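Local structure of capsid (Human calicivirus NLV/Boxer/2001/US, 4RDJ) at residues 60-65 with 100-105; 96-101 with 146-151; 44-49 with 203-208; 215-220 with 275-280. The protein forms the norovirus coat, this piece being its dimeric protruding (P) domain, which probably meets host glycans as in related noroviruses. All blocks are in the same frame, centred on the assembly; numbering follows the deposited sequence.

Contact 1 of 4, residues 60-65 with 100-105; sequences QGTTTV and DSPAPL
G61 and T62 face S101–L105 across two loops, the first folded as a type II' beta turn from Q60 to T63. Glycine suits the second position of that turn, where phi is positive, and here it turns its carbonyl toward the other loop: G61 O lies 3.1 Å from S101 CB. The tight part lies beyond it. The methyl of T62, CG2, fits among P102, A103 and P104, 3.8 Å from P102 CG and 3.6 Å from A103 O, while the hydroxyl on the other branch bonds to N50. T62 O receives a CA-H...O contact from L105 CA at 3.5 Å, and T64 CG2 presses to 3.4 Å from L105 CB, closer than carbons usually come, as the two side chains pass in opposite senses. The prolines and A103 suit this place because they are compact and apolar. Toward solvent-exposed D100 the fit slackens and a water stands between the loops, 2.8 Å from G61 O and 3.1 Å from D100 O. S101, with OG set between its backbone N and carbonyl carbon (chi1 56°), folds back within its own loop, where S101 OG donates to A103 O at 2.6 Å.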
loop_
_atom_site.group_PDB
_atom_site.type_symbol
_atom_site.label_atom_id
_atom_site.label_comp_id
_atom_site.label_asym_id
_atom_site.label_seq_id
_atom_site.Cartn_x
_atom_site.Cartn_y
_atom_site.Cartn_z
ATOM N N GLN B 60 10.422 -13.937 -2.326
ATOM C CA GLN B 60 10.698 -14.511 -3.644
ATOM C C GLN B 60 10.122 -13.640 -4.757
ATOM O O GLN B 60 9.270 -12.775 -4.507
ATOM C CB GLN B 60 10.116 -15.923 -3.746
ATOM C CG GLN B 60 10.631 -16.891 -2.681
ATOM C CD GLN B 60 9.963 -18.249 -2.787
ATOM O OE1 GLN B 60 8.828 -18.353 -3.254
ATOM N NE2 GLN B 60 10.665 -19.294 -2.364
ATOM N N GLY B 61 10.584 -13.866 -5.985
ATOM C CA GLY B 61 10.063 -13.126 -7.120
ATOM C C GLY B 61 10.331 -11.634 -7.013
ATOM O O GLY B 61 11.452 -11.214 -6.719
ATOM N N THR B 62 9.293 -10.836 -7.256
ATOM C CA THR B 62 9.383 -9.388 -7.143
ATOM C C THR B 62 8.721 -8.893 -5.860
ATOM O O THR B 62 8.468 -7.701 -5.688
ATOM C CB THR B 62 8.734 -8.699 -8.360
ATOM O OG1 THR B 62 7.403 -9.199 -8.550
ATOM C CG2 THR B 62 9.550 -8.978 -9.615
ATOM N N THR B 63 8.473 -9.807 -4.933
ATOM C CA THR B 63 7.746 -9.470 -3.715
ATOM C C THR B 63 8.488 -8.484 -2.813
ATOM O O THR B 63 9.703 -8.603 -2.620
ATOM C CB THR B 63 7.385 -10.752 -2.952
ATOM O OG1 THR B 63 6.654 -11.600 -3.838
ATOM C CG2 THR B 63 6.538 -10.450 -1.719
ATOM N N THR B 64 7.743 -7.505 -2.301
ATOM C CA THR B 64 8.246 -6.504 -1.370
ATOM C C THR B 64 7.614 -6.669 -0.003
ATOM O O THR B 64 6.610 -7.377 0.167
ATOM C CB THR B 64 7.876 -5.059 -1.819
ATOM O OG1 THR B 64 6.455 -4.968 -2.020
ATOM C CG2 THR B 64 8.589 -4.694 -3.097
ATOM N N VAL B 65 8.178 -5.966 0.971
ATOM C CA VAL B 65 7.586 -5.918 2.295
ATOM C C VAL B 65 6.282 -5.114 2.287
ATOM O O VAL B 65 5.257 -5.576 2.789
ATOM C CB VAL B 65 8.566 -5.341 3.323
ATOM C CG1 VAL B 65 7.882 -5.197 4.676
ATOM C CG2 VAL B 65 9.774 -6.257 3.443
ATOM N N ASP B 100 18.452 -10.572 -7.595
ATOM C CA ASP B 100 17.505 -11.226 -6.694
ATOM C C ASP B 100 16.130 -11.474 -7.295
ATOM O O ASP B 100 15.400 -12.345 -6.832
ATOM C CB ASP B 100 17.317 -10.373 -5.432
ATOM C CG ASP B 100 18.628 -9.957 -4.813
ATOM O OD1 ASP B 100 19.598 -10.731 -4.917
ATOM O OD2 ASP B 100 18.689 -8.855 -4.222
ATOM N N SER B 101 15.765 -10.701 -8.310
ATOM C CA SER B 101 14.394 -10.720 -8.794
ATOM C C SER B 101 14.338 -10.615 -10.317
ATOM O O SER B 101 15.261 -10.087 -10.939
ATOM C CB SER B 101 13.609 -9.581 -8.139
ATOM O OG SER B 101 14.248 -8.337 -8.381
ATOM N N PRO B 102 13.250 -11.123 -10.921
ATOM C CA PRO B 102 13.058 -11.155 -12.378
ATOM C C PRO B 102 12.740 -9.780 -12.957
ATOM O O PRO B 102 12.760 -9.597 -14.173
ATOM C CB PRO B 102 11.869 -12.105 -12.554
ATOM C CG PRO B 102 11.095 -11.979 -11.285
ATOM C CD PRO B 102 12.131 -11.750 -10.197
ATOM N N ALA B 103 12.429 -8.837 -12.075
ATOM C CA ALA B 103 12.211 -7.444 -12.427
ATOM C C ALA B 103 12.434 -6.653 -11.140
ATOM O O ALA B 103 12.624 -7.246 -10.079
ATOM C CB ALA B 103 10.790 -7.238 -12.946
ATOM N N PRO B 104 12.419 -5.316 -11.215
ATOM C CA PRO B 104 12.517 -4.564 -9.957
ATOM C C PRO B 104 11.419 -4.963 -8.974
ATOM O O PRO B 104 10.327 -5.365 -9.391
ATOM C CB PRO B 104 12.328 -3.114 -10.406
ATOM C CG PRO B 104 12.830 -3.104 -11.819
ATOM C CD PRO B 104 12.408 -4.434 -12.394
ATOM N N LEU B 105 11.692 -4.860 -7.679
ATOM C CA LEU B 105 10.680 -5.245 -6.698
ATOM C C LEU B 105 9.392 -4.438 -6.885
ATOM O O LEU B 105 9.435 -3.238 -7.173
ATOM C CB LEU B 105 11.214 -5.076 -5.269
ATOM C CG LEU B 105 12.495 -5.853 -4.969
ATOM C CD1 LEU B 105 12.834 -5.697 -3.494
ATOM C CD2 LEU B 105 12.331 -7.329 -5.329
HETATM O O HOH W 1 13.116 -12.136 -4.688
#

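Contact 2 of 4, residues 96-101 with 146-151; sequences YHAFDS and APHLGT
Y96 brings its ring edge and hydroxyl up to P147, H148 and G150, which lie in a tight hairpin closed by a G1 beta bulge and joining the short strands 145-146 and 151-154. At the base of this hairpin A146 is paired with T151 on the strand side, and A146 O takes two backbone N-H groups from opposite faces of its carbonyl plane, those of T151 and L149. P147 comes next and starts a single 3-10 turn, a place that suits a ring already locked near the required phi. Its carbonyl approaches the tyrosine obliquely, with P147 O 3.3 Å from Y96 CE2. H148 carries the other half of the contact. Its CG is anti to the backbone N (chi1 -169°), which swings the imidazole across the phenol at about a right angle and brings H148 CD2 to 3.2 Å from Y96 OH, the hydroxyl lying near the plane of the imidazole at its edge. A98 CB fills in beside the same carbon at 3.9 Å from H148 CD2, its small methyl fitting where the loop turns through a left-handed conformation. ND1, on the other side of CG from CD2, is hydrogen-bonded to G192 O, which fixes how the ring is turned. G150 follows, at backbone angles where a CB would jam against the preceding carbonyl O, and its CA sits near the plane of the tyrosine ring, 4.4 Å from Y96 CD2. The tyrosine is held at its far end by its own loop: Y96 OH donates to S101 O over 2.6 Å, from 36° out of the carbonyl plane.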
loop_
_atom_site.group_PDB
_atom_site.type_symbol
_atom_site.label_atom_id
_atom_site.label_comp_id
_atom_site.label_asym_id
_atom_site.label_seq_id
_atom_site.Cartn_x
_atom_site.Cartn_y
_atom_site.Cartn_z
ATOM N N TYR B 96 18.474 -1.187 -10.449
ATOM C CA TYR B 96 18.028 -2.566 -10.493
ATOM C C TYR B 96 19.161 -3.414 -11.054
ATOM O O TYR B 96 19.524 -3.281 -12.226
ATOM C CB TYR B 96 16.766 -2.702 -11.354
ATOM C CG TYR B 96 16.414 -4.131 -11.685
ATOM C CD1 TYR B 96 16.204 -5.071 -10.678
ATOM C CD2 TYR B 96 16.292 -4.547 -13.003
ATOM C CE1 TYR B 96 15.890 -6.385 -10.981
ATOM C CE2 TYR B 96 15.976 -5.860 -13.312
ATOM C CZ TYR B 96 15.770 -6.770 -12.300
ATOM O OH TYR B 96 15.464 -8.080 -12.616
ATOM N N HIS B 97 19.715 -4.277 -10.207
ATOM C CA HIS B 97 20.892 -5.073 -10.551
ATOM C C HIS B 97 20.555 -6.501 -10.983
ATOM O O HIS B 97 21.426 -7.234 -11.451
ATOM C CB HIS B 97 21.871 -5.096 -9.372
ATOM C CG HIS B 97 22.606 -3.807 -9.173
ATOM N ND1 HIS B 97 22.726 -3.199 -7.941
ATOM C CD2 HIS B 97 23.264 -3.011 -10.050
ATOM C CE1 HIS B 97 23.425 -2.085 -8.069
ATOM N NE2 HIS B 97 23.763 -1.948 -9.338
ATOM N N ALA B 98 19.294 -6.890 -10.817
ATOM C CA ALA B 98 18.820 -8.218 -11.212
ATOM C C ALA B 98 19.496 -9.392 -10.487
ATOM O O ALA B 98 19.504 -10.519 -10.987
ATOM C CB ALA B 98 18.916 -8.397 -12.722
ATOM N N PHE B 99 20.048 -9.136 -9.304
ATOM C CA PHE B 99 20.664 -10.206 -8.522
ATOM C C PHE B 99 19.612 -11.135 -7.923
ATOM O O PHE B 99 19.851 -12.338 -7.765
ATOM C CB PHE B 99 21.514 -9.634 -7.383
ATOM C CG PHE B 99 22.722 -8.858 -7.840
ATOM C CD1 PHE B 99 23.201 -8.977 -9.138
ATOM C CD2 PHE B 99 23.384 -8.013 -6.961
ATOM C CE1 PHE B 99 24.312 -8.261 -9.553
ATOM C CE2 PHE B 99 24.499 -7.294 -7.367
ATOM C CZ PHE B 99 24.964 -7.419 -8.663
ATOM N N ASP B 100 18.452 -10.572 -7.595
ATOM C CA ASP B 100 17.505 -11.226 -6.694
ATOM C C ASP B 100 16.130 -11.474 -7.295
ATOM O O ASP B 100 15.400 -12.345 -6.832
ATOM C CB ASP B 100 17.317 -10.373 -5.432
ATOM C CG ASP B 100 18.628 -9.957 -4.813
ATOM O OD1 ASP B 100 19.598 -10.731 -4.917
ATOM O OD2 ASP B 100 18.689 -8.855 -4.222
ATOM N N SER B 101 15.765 -10.701 -8.310
ATOM C CA SER B 101 14.394 -10.720 -8.794
ATOM C C SER B 101 14.338 -10.615 -10.317
ATOM O O SER B 101 15.261 -10.087 -10.939
ATOM C CB SER B 101 13.609 -9.581 -8.139
ATOM O OG SER B 101 14.248 -8.337 -8.381
ATOM N N ALA B 146 11.119 -6.203 -21.501
ATOM C CA ALA B 146 12.275 -6.931 -20.997
ATOM C C ALA B 146 12.710 -6.369 -19.646
ATOM O O ALA B 146 13.862 -5.964 -19.487
ATOM C CB ALA B 146 13.420 -6.854 -22.008
ATOM N N PRO B 147 11.790 -6.336 -18.671
ATOM C CA PRO B 147 12.132 -5.713 -17.383
ATOM C C PRO B 147 13.302 -6.395 -16.672
ATOM O O PRO B 147 14.006 -5.739 -15.902
ATOM C CB PRO B 147 10.832 -5.849 -16.569
ATOM C CG PRO B 147 10.126 -7.017 -17.186
ATOM C CD PRO B 147 10.426 -6.901 -18.658
ATOM N N HIS B 148 13.524 -7.681 -16.936
ATOM C CA HIS B 148 14.665 -8.365 -16.347
ATOM C C HIS B 148 15.975 -7.749 -16.840
ATOM O O HIS B 148 16.978 -7.743 -16.122
ATOM C CB HIS B 148 14.631 -9.866 -16.655
ATOM C CG HIS B 148 15.631 -10.661 -15.873
ATOM N ND1 HIS B 148 16.170 -11.842 -16.338
ATOM C CD2 HIS B 148 16.186 -10.447 -14.657
ATOM C CE1 HIS B 148 17.018 -12.320 -15.443
ATOM N NE2 HIS B 148 17.041 -11.495 -14.410
ATOM N N LEU B 149 15.952 -7.235 -18.068
ATOM C CA LEU B 149 17.101 -6.549 -18.656
ATOM C C LEU B 149 17.047 -5.041 -18.416
ATOM O O LEU B 149 17.856 -4.284 -18.960
ATOM C CB LEU B 149 17.183 -6.827 -20.156
ATOM C CG LEU B 149 17.500 -8.264 -20.548
ATOM C CD1 LEU B 149 17.604 -8.384 -22.058
ATOM C CD2 LEU B 149 18.792 -8.690 -19.904
ATOM N N GLY B 150 16.078 -4.603 -17.620
ATOM C CA GLY B 150 15.994 -3.213 -17.217
ATOM C C GLY B 150 15.241 -2.264 -18.134
ATOM O O GLY B 150 15.282 -1.055 -17.926
ATOM N N THR B 151 14.531 -2.790 -19.128
ATOM C CA THR B 151 13.862 -1.932 -20.101
ATOM C C THR B 151 12.479 -2.436 -20.497
ATOM O O THR B 151 12.264 -3.640 -20.672
ATOM C CB THR B 151 14.721 -1.756 -21.377
ATOM O OG1 THR B 151 14.074 -0.846 -22.275
ATOM C CG2 THR B 151 14.916 -3.083 -22.079
#

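Contact 3 of 4, residues 44-49 with 203-208; sequences QVPQFQ and PPIYPP
The Y206 ring is met slantwise by a methyl of V45, CG2, 3.8 Å from Y206 CD1; the other aromatic ring, F48, carries P46 CB of its own segment over one face, offset toward the rim. A third flat group, the amide of Q47, lies alongside P204, with Q47 NE2 3.5 Å from P204 CD, and sends its N-H to A202 O. With chi1 at -170° the Q47 chain sets out opposite its backbone nitrogen and stays extended, which lays the aliphatic part of the glutamine beside the proline ring, the two running in the same direction. The two segments run nearly antiparallel but form no regular sheet; P46, P204 and P207 have no N-H to offer, which probably limits the pairing. One backbone bond is made: I205 N donates to P46 O at 3.0 Å, almost straight at 167°. P204 CA adds a CA-H...O contact to the same oxygen. Branched V45 suits its position because each methyl has its own partner: CG1 reaches P204 CB at 3.5 Å, and CG2 also touches P207. I205 O is less well served. V45 CG1 and P46 CD close over it, the latter at 3.2 Å, and this buried oxygen has no polar partner. R52 reaches both F48 O and P203 O and so ties the two loops together. P46 and I205 also pack on I214 of strand 213-220, P46 and F48 touch Y216 of that strand, and I205 meets Y276 of strand 276-279.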
loop_
_atom_site.group_PDB
_atom_site.type_symbol
_atom_site.label_atom_id
_atom_site.label_comp_id
_atom_site.label_asym_id
_atom_site.label_seq_id
_atom_site.Cartn_x
_atom_site.Cartn_y
_atom_site.Cartn_z
ATOM N N GLN B 44 -5.067 -25.823 -11.942
ATOM C CA GLN B 44 -4.377 -24.622 -12.406
ATOM C C GLN B 44 -3.150 -24.346 -11.541
ATOM O O GLN B 44 -3.242 -24.355 -10.317
ATOM C CB GLN B 44 -5.323 -23.420 -12.353
ATOM C CG GLN B 44 -4.750 -22.135 -12.927
ATOM C CD GLN B 44 -5.298 -21.821 -14.303
ATOM O OE1 GLN B 44 -6.506 -21.672 -14.483
ATOM N NE2 GLN B 44 -4.410 -21.727 -15.286
ATOM N N VAL B 45 -2.013 -24.098 -12.182
ATOM C CA VAL B 45 -0.769 -23.800 -11.484
ATOM C C VAL B 45 -0.518 -22.287 -11.457
ATOM O O VAL B 45 -0.276 -21.671 -12.498
ATOM C CB VAL B 45 0.427 -24.483 -12.177
ATOM C CG1 VAL B 45 1.739 -24.099 -11.500
ATOM C CG2 VAL B 45 0.249 -25.995 -12.194
ATOM N N PRO B 46 -0.590 -21.675 -10.266
ATOM C CA PRO B 46 -0.228 -20.259 -10.156
ATOM C C PRO B 46 1.285 -20.102 -10.041
ATOM O O PRO B 46 1.966 -20.957 -9.455
ATOM C CB PRO B 46 -0.890 -19.841 -8.845
ATOM C CG PRO B 46 -0.825 -21.088 -8.004
ATOM C CD PRO B 46 -1.051 -22.228 -8.980
ATOM N N GLN B 47 1.805 -19.030 -10.622
ATOM C CA GLN B 47 3.217 -18.691 -10.467
ATOM C C GLN B 47 3.340 -17.175 -10.379
ATOM O O GLN B 47 4.121 -16.541 -11.092
ATOM C CB GLN B 47 4.070 -19.271 -11.602
ATOM C CG GLN B 47 5.568 -19.134 -11.339
ATOM C CD GLN B 47 6.440 -19.816 -12.385
ATOM O OE1 GLN B 47 5.949 -20.326 -13.399
ATOM N NE2 GLN B 47 7.746 -19.830 -12.136
ATOM N N PHE B 48 2.544 -16.599 -9.495
ATOM C CA PHE B 48 2.599 -15.172 -9.255
ATOM C C PHE B 48 3.998 -14.809 -8.767
ATOM O O PHE B 48 4.689 -15.637 -8.164
ATOM C CB PHE B 48 1.546 -14.774 -8.223
ATOM C CG PHE B 48 0.159 -15.238 -8.567
ATOM C CD1 PHE B 48 -0.278 -15.238 -9.880
ATOM C CD2 PHE B 48 -0.701 -15.671 -7.574
ATOM C CE1 PHE B 48 -1.565 -15.660 -10.206
ATOM C CE2 PHE B 48 -1.983 -16.099 -7.885
ATOM C CZ PHE B 48 -2.408 -16.099 -9.208
ATOM N N GLN B 49 4.409 -13.575 -9.036
ATOM C CA GLN B 49 5.736 -13.112 -8.642
ATOM C C GLN B 49 5.667 -12.146 -7.469
ATOM O O GLN B 49 6.665 -11.923 -6.778
ATOM C CB GLN B 49 6.446 -12.478 -9.837
ATOM C CG GLN B 49 6.726 -13.476 -10.929
ATOM C CD GLN B 49 7.557 -14.644 -10.425
ATOM O OE1 GLN B 49 8.660 -14.456 -9.902
ATOM N NE2 GLN B 49 7.029 -15.857 -10.567
ATOM N N PRO B 203 8.886 -19.842 -7.764
ATOM C CA PRO B 203 8.525 -21.088 -8.450
ATOM C C PRO B 203 7.015 -21.285 -8.614
ATOM O O PRO B 203 6.216 -20.681 -7.896
ATOM C CB PRO B 203 9.101 -22.168 -7.531
ATOM C CG PRO B 203 9.148 -21.531 -6.179
ATOM C CD PRO B 203 9.434 -20.078 -6.415
ATOM N N PRO B 204 6.623 -22.138 -9.570
ATOM C CA PRO B 204 5.208 -22.505 -9.671
ATOM C C PRO B 204 4.761 -23.248 -8.416
ATOM O O PRO B 204 5.580 -23.889 -7.740
ATOM C CB PRO B 204 5.170 -23.433 -10.890
ATOM C CG PRO B 204 6.552 -23.949 -11.023
ATOM C CD PRO B 204 7.468 -22.881 -10.521
ATOM N N ILE B 205 3.477 -23.137 -8.091
ATOM C CA ILE B 205 2.907 -23.901 -6.993
ATOM C C ILE B 205 1.999 -24.953 -7.607
ATOM O O ILE B 205 1.005 -24.625 -8.257
ATOM C CB ILE B 205 2.093 -23.022 -6.033
ATOM C CG1 ILE B 205 2.956 -21.888 -5.473
ATOM C CG2 ILE B 205 1.495 -23.873 -4.900
ATOM C CD1 ILE B 205 2.176 -20.858 -4.672
ATOM N N TYR B 206 2.355 -26.218 -7.437
ATOM C CA TYR B 206 1.536 -27.289 -7.980
ATOM C C TYR B 206 0.427 -27.658 -7.008
ATOM O O TYR B 206 0.678 -27.896 -5.830
ATOM C CB TYR B 206 2.394 -28.497 -8.358
ATOM C CG TYR B 206 3.403 -28.141 -9.419
ATOM C CD1 TYR B 206 3.032 -28.071 -10.755
ATOM C CD2 TYR B 206 4.713 -27.831 -9.084
ATOM C CE1 TYR B 206 3.946 -27.723 -11.731
ATOM C CE2 TYR B 206 5.635 -27.488 -10.055
ATOM C CZ TYR B 206 5.246 -27.435 -11.376
ATOM O OH TYR B 206 6.160 -27.088 -12.348
ATOM N N PRO B 207 -0.815 -27.672 -7.502
ATOM C CA PRO B 207 -1.970 -28.064 -6.694
ATOM C C PRO B 207 -1.734 -29.393 -5.985
ATOM O O PRO B 207 -1.196 -30.330 -6.570
ATOM C CB PRO B 207 -3.081 -28.203 -7.734
ATOM C CG PRO B 207 -2.719 -27.212 -8.779
ATOM C CD PRO B 207 -1.209 -27.232 -8.852
ATOM N N PRO B 208 -2.134 -29.464 -4.715
ATOM C CA PRO B 208 -1.930 -30.615 -3.837
ATOM C C PRO B 208 -2.752 -31.823 -4.267
ATOM O O PRO B 208 -2.308 -32.947 -4.094
ATOM C CB PRO B 208 -2.427 -30.101 -2.483
ATOM C CG PRO B 208 -3.451 -29.076 -2.836
ATOM C CD PRO B 208 -2.892 -28.389 -4.053
#

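Contact 4 of 4, residues 215-220 with 275-280; sequences VYFTST and GYMTCV
M277 keeps its chain extended through chi2 and then bends at chi3 (-72°), a turn that brings the terminal methyl to the rim of the F217 ring, M277 CE lying 3.8 Å from F217 CZ. V215 CB points at the other strand, and with CG2 anti to the carbonyl carbon it is V215 CG2 that rests 3.8 Å from C279 SG. The sulfur of M277 sits at the edge of the phenylalanine, SD 5.2 Å from the F217 ring centroid and 81° off its normal. Long, flexible methionine suits this place, spanning from its own strand to a ring two residues beyond V215. The backbones join at one point: V215 N donates to M277 O at 2.8 Å with an angle of 178°. A water replaces the return bond of the same pair, accepting from M277 N at 2.8 Å and lying 2.8 Å from V215 O. T278 points away, its hydroxyl bonded to E212, while F269 of strand 265-272 packs on both V215 and M277. A Met-aromatic contact sits beside a short antiparallel pairing opened by a water, where strands 213-220 and 276-279 diverge within the curled sheet of what is probably the P1 subdomain.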
loop_
_atom_site.group_PDB
_atom_site.type_symbol
_atom_site.label_atom_id
_atom_site.label_comp_id
_atom_site.label_asym_id
_atom_site.label_seq_id
_atom_site.Cartn_x
_atom_site.Cartn_y
_atom_site.Cartn_z
ATOM N N VAL B 215 -6.115 -21.914 -2.124
ATOM C CA VAL B 215 -6.998 -20.791 -1.828
ATOM C C VAL B 215 -6.442 -19.508 -2.438
ATOM O O VAL B 215 -5.269 -19.177 -2.260
ATOM C CB VAL B 215 -7.171 -20.588 -0.313
ATOM C CG1 VAL B 215 -7.992 -19.322 -0.028
ATOM C CG2 VAL B 215 -7.814 -21.821 0.322
ATOM N N TYR B 216 -7.282 -18.792 -3.173
ATOM C CA TYR B 216 -6.886 -17.505 -3.720
ATOM C C TYR B 216 -7.656 -16.407 -3.020
ATOM O O TYR B 216 -8.860 -16.522 -2.817
ATOM C CB TYR B 216 -7.141 -17.451 -5.227
ATOM C CG TYR B 216 -6.340 -18.478 -5.980
ATOM C CD1 TYR B 216 -5.026 -18.218 -6.352
ATOM C CD2 TYR B 216 -6.888 -19.716 -6.305
ATOM C CE1 TYR B 216 -4.278 -19.157 -7.027
ATOM C CE2 TYR B 216 -6.144 -20.668 -6.982
ATOM C CZ TYR B 216 -4.842 -20.379 -7.340
ATOM O OH TYR B 216 -4.095 -21.316 -8.010
ATOM N N PHE B 217 -6.944 -15.346 -2.655
ATOM C CA PHE B 217 -7.541 -14.158 -2.076
ATOM C C PHE B 217 -7.802 -13.193 -3.215
ATOM O O PHE B 217 -6.920 -12.934 -4.030
ATOM C CB PHE B 217 -6.599 -13.576 -1.017
ATOM C CG PHE B 217 -6.235 -14.575 0.037
ATOM C CD1 PHE B 217 -7.064 -14.777 1.129
ATOM C CD2 PHE B 217 -5.115 -15.380 -0.115
ATOM C CE1 PHE B 217 -6.760 -15.736 2.077
ATOM C CE2 PHE B 217 -4.805 -16.335 0.823
ATOM C CZ PHE B 217 -5.630 -16.517 1.926
ATOM N N THR B 218 -9.030 -12.695 -3.303
ATOM C CA THR B 218 -9.420 -11.899 -4.458
ATOM C C THR B 218 -9.728 -10.454 -4.111
ATOM O O THR B 218 -10.107 -10.136 -2.974
ATOM C CB THR B 218 -10.643 -12.506 -5.172
ATOM O OG1 THR B 218 -11.767 -12.496 -4.283
ATOM C CG2 THR B 218 -10.350 -13.943 -5.618
ATOM N N SER B 219 -9.551 -9.583 -5.100
ATOM C CA SER B 219 -9.959 -8.190 -4.996
ATOM C C SER B 219 -10.653 -7.773 -6.275
ATOM O O SER B 219 -10.189 -8.087 -7.375
ATOM C CB SER B 219 -8.744 -7.279 -4.802
ATOM O OG SER B 219 -8.086 -7.545 -3.582
ATOM N N THR B 220 -11.760 -7.055 -6.137
ATOM C CA THR B 220 -12.360 -6.405 -7.292
ATOM C C THR B 220 -11.437 -5.285 -7.753
ATOM O O THR B 220 -10.974 -4.471 -6.949
ATOM C CB THR B 220 -13.763 -5.868 -6.967
ATOM O OG1 THR B 220 -14.578 -6.969 -6.543
ATOM C CG2 THR B 220 -14.381 -5.213 -8.190
ATOM N N GLY B 275 4.537 -20.891 1.155
ATOM C CA GLY B 275 3.800 -19.649 1.321
ATOM C C GLY B 275 2.509 -19.569 0.538
ATOM O O GLY B 275 2.292 -18.644 -0.239
ATOM N N TYR B 276 1.648 -20.552 0.740
ATOM C CA TYR B 276 0.313 -20.527 0.162
ATOM C C TYR B 276 -0.579 -21.385 1.046
ATOM O O TYR B 276 -0.093 -22.109 1.918
ATOM C CB TYR B 276 0.323 -21.026 -1.287
ATOM C CG TYR B 276 0.624 -22.499 -1.415
ATOM C CD1 TYR B 276 -0.400 -23.426 -1.584
ATOM C CD2 TYR B 276 1.936 -22.968 -1.358
ATOM C CE1 TYR B 276 -0.130 -24.772 -1.691
ATOM C CE2 TYR B 276 2.214 -24.317 -1.470
ATOM C CZ TYR B 276 1.179 -25.213 -1.633
ATOM O OH TYR B 276 1.449 -26.559 -1.743
ATOM N N MET B 277 -1.880 -21.304 0.811
ATOM C CA MET B 277 -2.865 -21.927 1.672
ATOM C C MET B 277 -3.751 -22.838 0.837
ATOM O O MET B 277 -3.993 -22.562 -0.343
ATOM C CB MET B 277 -3.716 -20.819 2.293
ATOM C CG MET B 277 -4.432 -21.164 3.547
ATOM S SD MET B 277 -5.317 -19.696 4.101
ATOM C CE MET B 277 -4.012 -18.615 4.680
ATOM N N THR B 278 -4.223 -23.926 1.440
ATOM C CA THR B 278 -5.219 -24.776 0.799
ATOM C C THR B 278 -6.417 -25.030 1.704
ATOM O O THR B 278 -6.377 -24.786 2.919
ATOM C CB THR B 278 -4.647 -26.152 0.427
ATOM O OG1 THR B 278 -4.332 -26.866 1.629
ATOM C CG2 THR B 278 -3.400 -26.010 -0.435
ATOM N N CYS B 279 -7.482 -25.540 1.099
ATOM C CA CYS B 279 -8.650 -25.967 1.843
ATOM C C CYS B 279 -9.213 -27.190 1.152
ATOM O O CYS B 279 -8.750 -27.567 0.077
ATOM C CB CYS B 279 -9.702 -24.856 1.866
ATOM S SG CYS B 279 -10.480 -24.547 0.257
ATOM N N VAL B 280 -10.201 -27.818 1.779
ATOM C CA VAL B 280 -10.957 -28.872 1.128
ATOM C C VAL B 280 -12.360 -28.347 0.879
ATOM O O VAL B 280 -13.175 -28.291 1.801
ATOM C CB VAL B 280 -11.015 -30.134 1.995
ATOM C CG1 VAL B 280 -12.036 -31.108 1.436
ATOM C CG2 VAL B 280 -9.638 -30.779 2.081
HETATM O O HOH W 2 -2.769 -19.591 -1.177
#

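In the fold
Contacts 3 and 4 touch, their centres 12 Å apart: the 44-49 and 203-208 loops lie on strands 213-220 and 276-279 of one antiparallel sheet. Contacts 1 and 2 also touch, with centres 9 Å apart, and share D100 and S101; contact 2 reaches the edge hairpin of the other antiparallel sheet. Q49 O probably accepts from T62 N, and perhaps from T63 OG1, joining the two pairs, so contact 1 stands between them. Contacts 2 and 4 are farthest apart, about 28 Å between centres. Along the chain, contact 3 brackets contacts 1 and 2, and contact 4 follows. This is consistent with a norovirus P2 subdomain inserted into P1, with loops bridging both.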